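Local coordinates for toxin-like protein (PDB 5DZQ) that probably acts as a C3-like mono-ADP-ribosyltransferase toxin, transferring ADP-ribose from NAD+ to a target protein, at residues S85-T90 with L158-G163; I191-I196 with K206-V211. All coordinates share one frame; numbering follows the deposited sequence.

Contact 1: residues S85-T90 with L158-G163; sequences SKLSET and LKVPKG
L87 and V160 form the tight side of this contact, where the loop before edge strand 91-97 of the mixed sheet in the alpha/beta ADP-ribosyltransferase fold meets the end of the neighbouring strand 154-160 and the loop that follows it. The two side chains cross at about a right angle, and L87 CD2 touches V160 CG1 at 3.6 Å. Both residues are buried, and V160 also leans on V91 and V93 of the edge strand. Beyond this pair the backbones hold each other: G163 N donates to L87 O at 2.9 Å. G163 has a positive phi of 90°, a conformation readily open to glycine.

Toward solvent the packing gives way to lysine aliphatics. K162 runs extended past S88 and E89, carrying CE to 3.2 Å from S88 O, and the bend at its last torsion then turns NZ; S88 OG itself bonds to E28. At the other end T90 CG2 packs against K159 CG at 3.7 Å. The hydroxyl of T90 lies beside its own backbone N (chi1 -63°), which puts the methyl opposite that N, and T90 OG1 accepts a hydrogen bond from K162 N at 3.0 Å.

Contact 2: residues I191-I196 with K206-V211; sequences IDKMYI and KIEATV
Strands 191-196 and 206-211 run antiparallel, their axes 4.4 Å apart at closest approach and 168° between directions. Y195 and K206 form a hydrogen-bonded pair, with K206 N reaching Y195 O at 2.7 Å, and K193 pairs likewise with E208. The register then slips by one residue: E208 O accepts from both D192 N (2.7 Å) and K193 N (3.2 Å). This is a classic beta bulge in the hairpin of strands 187-198 and 203-211 of the ADP-ribosyltransferase fold. The bulge turns D192 toward the partner strand, where its OD2 takes a 2.5 Å bond from T210 OG1 through the syn lone pair and also bonds to a glycerol, probably from the crystallisation liquor.

On the face carrying Y195, K206 and E208, the tyrosine has chi1 54°, its CG between backbone N and carbonyl carbon. Its ring therefore lies beside K206, whose CG makes a CH-pi contact over the face, 4.0 Å from the ring centroid. Y195 OH donates to E208 OE2 at 2.6 Å from above the carboxylate plane, ring and carboxylate standing 79° apart. K206 curls back to form a salt bridge, its NZ meeting the anti lone pair of E208 OE2. The opposite face is apolar: I207 CG1 runs alongside M194 CG at 4.1 Å, while I207 CG2 meets I191 CG2, with helix 118-128 packing on M194 and I191.

Both contacts feed the same mixed sheet, where strand 154-160 of contact 1 lies parallel to strand 203-211 of contact 2. Their backbones join directly, K159 N to A209 O and K159 O to V211 N, each at 2.9 Å, and K159 CE packs on T210 OG1. Contact 1 is mainly a surface meeting of loops at one end of the sheet, with two hydrogen bonds and a small apolar core. Contact 2 lies within the sheet and is partly buried: antiparallel strand pairing, broken by one bulge, carries it, with a face of charged groups and one tyrosine and an apolar face under helix 118-128. Lysines differ accordingly, lending aliphatic carbons to the loops of contact 1 but adding, through K206, a salt bridge in contact 2.

Contact 1: residues S85-T90 with L158-G163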
ATOM      1  N   SER B  85       8.529 -20.245  12.201  1.00 45.77           N
ATOM      2  CA  SER B  85       8.520 -19.204  13.228  1.00 47.26           C
ATOM      3  C   SER B  85       7.553 -19.555  14.343  1.00 49.91           C
ATOM      4  O   SER B  85       6.536 -20.201  14.103  1.00 50.46           O
ATOM      5  CB  SER B  85       8.149 -17.843  12.630  1.00 49.06           C
ATOM      6  OG  SER B  85       6.781 -17.802  12.251  1.00 47.71           O
ATOM      7  N   LYS B  86       7.884 -19.134  15.563  1.00 48.22           N
ATOM      8  CA  LYS B  86       7.024 -19.325  16.732  1.00 45.57           C
ATOM      9  C   LYS B  86       7.198 -18.146  17.668  1.00 47.92           C
ATOM     10  O   LYS B  86       8.307 -17.894  18.132  1.00 46.52           O
ATOM     11  CB  LYS B  86       7.361 -20.612  17.486  1.00 53.53           C
ATOM     12  CG  LYS B  86       6.972 -21.915  16.808  1.00 65.55           C
ATOM     13  CD  LYS B  86       7.336 -23.090  17.710  1.00 73.37           C
ATOM     14  CE  LYS B  86       7.240 -24.424  16.984  1.00 75.09           C
ATOM     15  NZ  LYS B  86       7.896 -25.519  17.766  1.00 78.06           N
ATOM     16  N   LEU B  87       6.112 -17.437  17.961  1.00 42.29           N
ATOM     17  CA  LEU B  87       6.190 -16.224  18.767  1.00 46.17           C
ATOM     18  C   LEU B  87       6.647 -16.563  20.178  1.00 51.56           C
ATOM     19  O   LEU B  87       6.130 -17.496  20.785  1.00 47.64           O
ATOM     20  CB  LEU B  87       4.834 -15.524  18.789  1.00 50.99           C
ATOM     21  CG  LEU B  87       4.793 -14.011  18.944  1.00 51.26           C
ATOM     22  CD1 LEU B  87       5.719 -13.321  17.952  1.00 48.03           C
ATOM     23  CD2 LEU B  87       3.367 -13.561  18.742  1.00 48.86           C
ATOM     24  N   SER B  88       7.624 -15.815  20.691  1.00 54.57           N
ATOM     25  CA  SER B  88       8.238 -16.132  21.980  1.00 61.88           C
ATOM     26  C   SER B  88       7.339 -15.763  23.157  1.00 57.04           C
ATOM     27  O   SER B  88       7.424 -16.369  24.213  1.00 59.42           O
ATOM     28  CB  SER B  88       9.586 -15.427  22.116  1.00 70.57           C
ATOM     29  OG  SER B  88       9.420 -14.021  22.178  1.00 77.93           O
ATOM     30  N   GLU B  89       6.481 -14.766  22.966  1.00 59.23           N
ATOM     31  CA  GLU B  89       5.503 -14.376  23.980  1.00 59.57           C
ATOM     32  C   GLU B  89       4.284 -13.744  23.320  1.00 50.88           C
ATOM     33  O   GLU B  89       4.310 -13.433  22.135  1.00 49.55           O
ATOM     34  CB  GLU B  89       6.121 -13.411  24.994  1.00 68.28           C
ATOM     35  CG  GLU B  89       6.668 -14.106  26.243  1.00 83.92           C
ATOM     36  CD  GLU B  89       7.393 -13.158  27.181  1.00 94.34           C
ATOM     37  OE1 GLU B  89       7.072 -11.950  27.170  1.00 97.13           O
ATOM     38  OE2 GLU B  89       8.286 -13.623  27.925  1.00 96.12           O
ATOM     39  N   THR B  90       3.209 -13.565  24.078  1.00 46.27           N
ATOM     40  CA  THR B  90       2.027 -12.911  23.524  1.00 47.25           C
ATOM     41  C   THR B  90       2.332 -11.445  23.234  1.00 46.55           C
ATOM     42  O   THR B  90       2.978 -10.783  24.034  1.00 40.56           O
ATOM     43  CB  THR B  90       0.832 -13.022  24.480  1.00 51.69           C
ATOM     44  OG1 THR B  90       0.502 -14.404  24.645  1.00 50.00           O
ATOM     45  CG2 THR B  90      -0.380 -12.290  23.923  1.00 46.09           C
ATOM     46  N   LEU B 158      -4.572  -6.389  17.444  1.00 33.55           N
ATOM     47  CA  LEU B 158      -4.678  -7.839  17.533  1.00 34.00           C
ATOM     48  C   LEU B 158      -3.782  -8.378  18.626  1.00 35.83           C
ATOM     49  O   LEU B 158      -2.601  -8.032  18.701  1.00 36.72           O
ATOM     50  CB  LEU B 158      -4.296  -8.512  16.207  1.00 35.04           C
ATOM     51  CG  LEU B 158      -5.086  -8.147  14.952  1.00 47.01           C
ATOM     52  CD1 LEU B 158      -4.160  -7.716  13.824  1.00 52.48           C
ATOM     53  CD2 LEU B 158      -5.944  -9.317  14.516  1.00 51.26           C
ATOM     54  N   LYS B 159      -4.341  -9.243  19.457  1.00 35.14           N
ATOM     55  CA  LYS B 159      -3.541  -9.972  20.424  1.00 37.58           C
ATOM     56  C   LYS B 159      -3.108 -11.275  19.769  1.00 35.79           C
ATOM     57  O   LYS B 159      -3.936 -12.082  19.354  1.00 40.20           O
ATOM     58  CB  LYS B 159      -4.332 -10.218  21.714  1.00 42.55           C
ATOM     59  CG  LYS B 159      -3.626 -11.111  22.727  1.00 45.47           C
ATOM     60  CD  LYS B 159      -4.412 -11.199  24.050  1.00 50.97           C
ATOM     61  CE  LYS B 159      -5.852 -11.626  23.809  1.00 60.42           C
ATOM     62  NZ  LYS B 159      -6.673 -11.545  25.054  1.00 68.91           N
ATOM     63  N   VAL B 160      -1.804 -11.453  19.622  1.00 39.96           N
ATOM     64  CA  VAL B 160      -1.277 -12.664  19.005  1.00 40.59           C
ATOM     65  C   VAL B 160      -0.670 -13.504  20.109  1.00 42.23           C
ATOM     66  O   VAL B 160       0.241 -13.050  20.799  1.00 40.81           O
ATOM     67  CB  VAL B 160      -0.226 -12.355  17.928  1.00 36.97           C
ATOM     68  CG1 VAL B 160       0.105 -13.601  17.127  1.00 40.15           C
ATOM     69  CG2 VAL B 160      -0.725 -11.254  17.007  1.00 36.98           C
ATOM     70  N   PRO B 161      -1.175 -14.736  20.285  1.00 42.34           N
ATOM     71  CA  PRO B 161      -0.780 -15.561  21.431  1.00 42.13           C
ATOM     72  C   PRO B 161       0.628 -16.129  21.318  1.00 43.86           C
ATOM     73  O   PRO B 161       1.109 -16.370  20.217  1.00 41.77           O
ATOM     74  CB  PRO B 161      -1.815 -16.691  21.421  1.00 48.20           C
ATOM     75  CG  PRO B 161      -2.206 -16.815  19.994  1.00 47.21           C
ATOM     76  CD  PRO B 161      -2.161 -15.413  19.426  1.00 40.12           C
ATOM     77  N   LYS B 162       1.278 -16.330  22.462  1.00 49.82           N
ATOM     78  CA  LYS B 162       2.540 -17.057  22.526  1.00 40.63           C
ATOM     79  C   LYS B 162       2.448 -18.373  21.751  1.00 46.74           C
ATOM     80  O   LYS B 162       1.436 -19.079  21.816  1.00 44.88           O
ATOM     81  CB  LYS B 162       2.916 -17.326  23.992  1.00 47.07           C
ATOM     82  CG  LYS B 162       4.284 -17.964  24.194  1.00 52.87           C
ATOM     83  CD  LYS B 162       4.499 -18.328  25.655  1.00 55.34           C
ATOM     84  CE  LYS B 162       5.953 -18.660  25.949  1.00 66.42           C
ATOM     85  NZ  LYS B 162       6.425 -19.832  25.172  1.00 74.06           N
ATOM     86  N   GLY B 163       3.496 -18.690  20.997  1.00 47.04           N
ATOM     87  CA  GLY B 163       3.567 -19.960  20.296  1.00 49.13           C
ATOM     88  C   GLY B 163       2.991 -19.927  18.893  1.00 50.26           C
ATOM     89  O   GLY B 163       3.167 -20.875  18.136  1.00 48.00           O
TER

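Contact 2: residues I191-I196 with K206-V211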
ATOM      1  N   ILE B 191     -13.287 -11.083  16.706  1.00 37.33           N
ATOM      2  CA  ILE B 191     -13.479  -9.677  16.997  1.00 38.80           C
ATOM      3  C   ILE B 191     -14.082  -9.569  18.391  1.00 44.45           C
ATOM      4  O   ILE B 191     -15.232  -9.954  18.616  1.00 48.98           O
ATOM      5  CB  ILE B 191     -14.361  -9.007  15.939  1.00 41.83           C
ATOM      6  CG1 ILE B 191     -13.598  -8.980  14.610  1.00 44.33           C
ATOM      7  CG2 ILE B 191     -14.763  -7.604  16.370  1.00 40.41           C
ATOM      8  CD1 ILE B 191     -14.358  -8.370  13.467  1.00 50.11           C
ATOM      9  N   ASP B 192     -13.275  -9.089  19.336  1.00 39.39           N
ATOM     10  CA  ASP B 192     -13.671  -9.050  20.742  1.00 45.41           C
ATOM     11  C   ASP B 192     -14.546  -7.838  21.026  1.00 43.90           C
ATOM     12  O   ASP B 192     -15.515  -7.919  21.774  1.00 44.84           O
ATOM     13  CB  ASP B 192     -12.438  -9.015  21.658  1.00 48.56           C
ATOM     14  CG  ASP B 192     -11.599 -10.291  21.585  1.00 49.60           C
ATOM     15  OD1 ASP B 192     -12.156 -11.401  21.716  1.00 46.22           O
ATOM     16  OD2 ASP B 192     -10.366 -10.177  21.415  1.00 44.83           O
ATOM     17  N   LYS B 193     -14.198  -6.709  20.423  1.00 39.21           N
ATOM     18  CA  LYS B 193     -14.900  -5.462  20.692  1.00 45.07           C
ATOM     19  C   LYS B 193     -14.789  -4.544  19.493  1.00 38.82           C
ATOM     20  O   LYS B 193     -13.813  -4.592  18.749  1.00 42.24           O
ATOM     21  CB  LYS B 193     -14.327  -4.789  21.939  1.00 47.49           C
ATOM     22  CG  LYS B 193     -15.254  -3.801  22.622  1.00 59.02           C
ATOM     23  CD  LYS B 193     -14.625  -3.298  23.913  1.00 64.45           C
ATOM     24  CE  LYS B 193     -15.605  -2.492  24.755  1.00 72.64           C
ATOM     25  NZ  LYS B 193     -14.990  -2.066  26.053  1.00 76.20           N
ATOM     26  N   MET B 194     -15.790  -3.702  19.302  1.00 39.48           N
ATOM     27  CA  MET B 194     -15.796  -2.786  18.172  1.00 43.56           C
ATOM     28  C   MET B 194     -16.447  -1.473  18.584  1.00 41.72           C
ATOM     29  O   MET B 194     -17.555  -1.478  19.120  1.00 41.12           O
ATOM     30  CB  MET B 194     -16.537  -3.429  16.996  1.00 46.48           C
ATOM     31  CG  MET B 194     -16.231  -2.852  15.652  1.00 48.38           C
ATOM     32  SD  MET B 194     -16.832  -3.957  14.345  1.00 54.18           S
ATOM     33  CE  MET B 194     -16.647  -2.884  12.931  1.00 52.59           C
ATOM     34  N   TYR B 195     -15.766  -0.349  18.366  1.00 34.62           N
ATOM     35  CA  TYR B 195     -16.333   0.936  18.769  1.00 32.18           C
ATOM     36  C   TYR B 195     -15.737   2.106  18.022  1.00 34.16           C
ATOM     37  O   TYR B 195     -14.739   1.975  17.312  1.00 36.16           O
ATOM     38  CB  TYR B 195     -16.166   1.170  20.286  1.00 37.29           C
ATOM     39  CG  TYR B 195     -14.739   1.043  20.803  1.00 29.87           C
ATOM     40  CD1 TYR B 195     -14.224  -0.201  21.158  1.00 37.79           C
ATOM     41  CD2 TYR B 195     -13.925   2.155  20.956  1.00 31.30           C
ATOM     42  CE1 TYR B 195     -12.937  -0.331  21.642  1.00 39.54           C
ATOM     43  CE2 TYR B 195     -12.625   2.036  21.440  1.00 37.93           C
ATOM     44  CZ  TYR B 195     -12.143   0.788  21.783  1.00 41.92           C
ATOM     45  OH  TYR B 195     -10.861   0.644  22.253  1.00 35.76           O
ATOM     46  N   ILE B 196     -16.372   3.257  18.195  1.00 34.13           N
ATOM     47  CA  ILE B 196     -15.941   4.490  17.567  1.00 32.87           C
ATOM     48  C   ILE B 196     -15.096   5.321  18.516  1.00 32.27           C
ATOM     49  O   ILE B 196     -15.535   5.664  19.607  1.00 34.79           O
ATOM     50  CB  ILE B 196     -17.148   5.334  17.124  1.00 38.09           C
ATOM     51  CG1 ILE B 196     -18.031   4.544  16.152  1.00 41.27           C
ATOM     52  CG2 ILE B 196     -16.684   6.661  16.523  1.00 37.42           C
ATOM     53  CD1 ILE B 196     -19.420   5.135  15.998  1.00 42.26           C
ATOM     54  N   LYS B 206     -12.657   1.482  15.612  1.00 30.11           N
ATOM     55  CA  LYS B 206     -11.686   0.683  16.349  1.00 34.97           C
ATOM     56  C   LYS B 206     -12.142  -0.766  16.418  1.00 34.49           C
ATOM     57  O   LYS B 206     -13.273  -1.050  16.801  1.00 39.42           O
ATOM     58  CB  LYS B 206     -11.482   1.255  17.763  1.00 38.09           C
ATOM     59  CG  LYS B 206     -10.519   0.461  18.672  1.00 40.98           C
ATOM     60  CD  LYS B 206      -9.135   0.314  18.043  1.00 40.49           C
ATOM     61  CE  LYS B 206      -8.020   0.568  19.043  1.00 52.38           C
ATOM     62  NZ  LYS B 206      -7.943  -0.419  20.146  1.00 45.06           N
ATOM     63  N   ILE B 207     -11.265  -1.679  16.015  1.00 36.11           N
ATOM     64  CA  ILE B 207     -11.535  -3.107  16.108  1.00 34.23           C
ATOM     65  C   ILE B 207     -10.509  -3.757  17.022  1.00 36.05           C
ATOM     66  O   ILE B 207      -9.313  -3.624  16.803  1.00 36.86           O
ATOM     67  CB  ILE B 207     -11.503  -3.800  14.718  1.00 29.99           C
ATOM     68  CG1 ILE B 207     -12.558  -3.176  13.800  1.00 31.71           C
ATOM     69  CG2 ILE B 207     -11.729  -5.319  14.880  1.00 31.97           C
ATOM     70  CD1 ILE B 207     -12.425  -3.564  12.334  1.00 36.79           C
ATOM     71  N   GLU B 208     -10.973  -4.449  18.053  1.00 34.05           N
ATOM     72  CA  GLU B 208     -10.072  -5.181  18.932  1.00 36.00           C
ATOM     73  C   GLU B 208     -10.301  -6.682  18.746  1.00 38.70           C
ATOM     74  O   GLU B 208     -11.427  -7.167  18.884  1.00 43.09           O
ATOM     75  CB  GLU B 208     -10.278  -4.748  20.389  1.00 36.31           C
ATOM     76  CG  GLU B 208     -10.081  -3.240  20.550  1.00 40.48           C
ATOM     77  CD  GLU B 208     -10.127  -2.780  21.995  1.00 47.84           C
ATOM     78  OE1 GLU B 208     -10.664  -3.524  22.839  1.00 46.02           O
ATOM     79  OE2 GLU B 208      -9.624  -1.671  22.274  1.00 49.86           O
ATOM     80  N   ALA B 209      -9.236  -7.413  18.417  1.00 35.32           N
ATOM     81  CA  ALA B 209      -9.379  -8.815  18.034  1.00 34.95           C
ATOM     82  C   ALA B 209      -8.292  -9.703  18.629  1.00 37.84           C
ATOM     83  O   ALA B 209      -7.216  -9.229  19.005  1.00 36.72           O
ATOM     84  CB  ALA B 209      -9.384  -8.949  16.515  1.00 37.20           C
ATOM     85  N   THR B 210      -8.586 -10.994  18.709  1.00 36.74           N
ATOM     86  CA  THR B 210      -7.627 -11.977  19.202  1.00 40.74           C
ATOM     87  C   THR B 210      -7.385 -13.063  18.160  1.00 38.57           C
ATOM     88  O   THR B 210      -8.325 -13.683  17.685  1.00 40.09           O
ATOM     89  CB  THR B 210      -8.111 -12.626  20.506  1.00 45.87           C
ATOM     90  OG1 THR B 210      -8.292 -11.611  21.499  1.00 42.67           O
ATOM     91  CG2 THR B 210      -7.088 -13.633  21.006  1.00 45.86           C
ATOM     92  N   VAL B 211      -6.123 -13.271  17.795  1.00 36.47           N
ATOM     93  CA  VAL B 211      -5.760 -14.291  16.823  1.00 33.22           C
ATOM     94  C   VAL B 211      -6.018 -15.675  17.414  1.00 37.97           C
ATOM     95  O   VAL B 211      -5.708 -15.926  18.578  1.00 38.92           O
ATOM     96  CB  VAL B 211      -4.278 -14.165  16.392  1.00 33.66           C
ATOM     97  CG1 VAL B 211      -3.836 -15.374  15.579  1.00 39.21           C
ATOM     98  CG2 VAL B 211      -4.060 -12.869  15.584  1.00 32.02           C
TER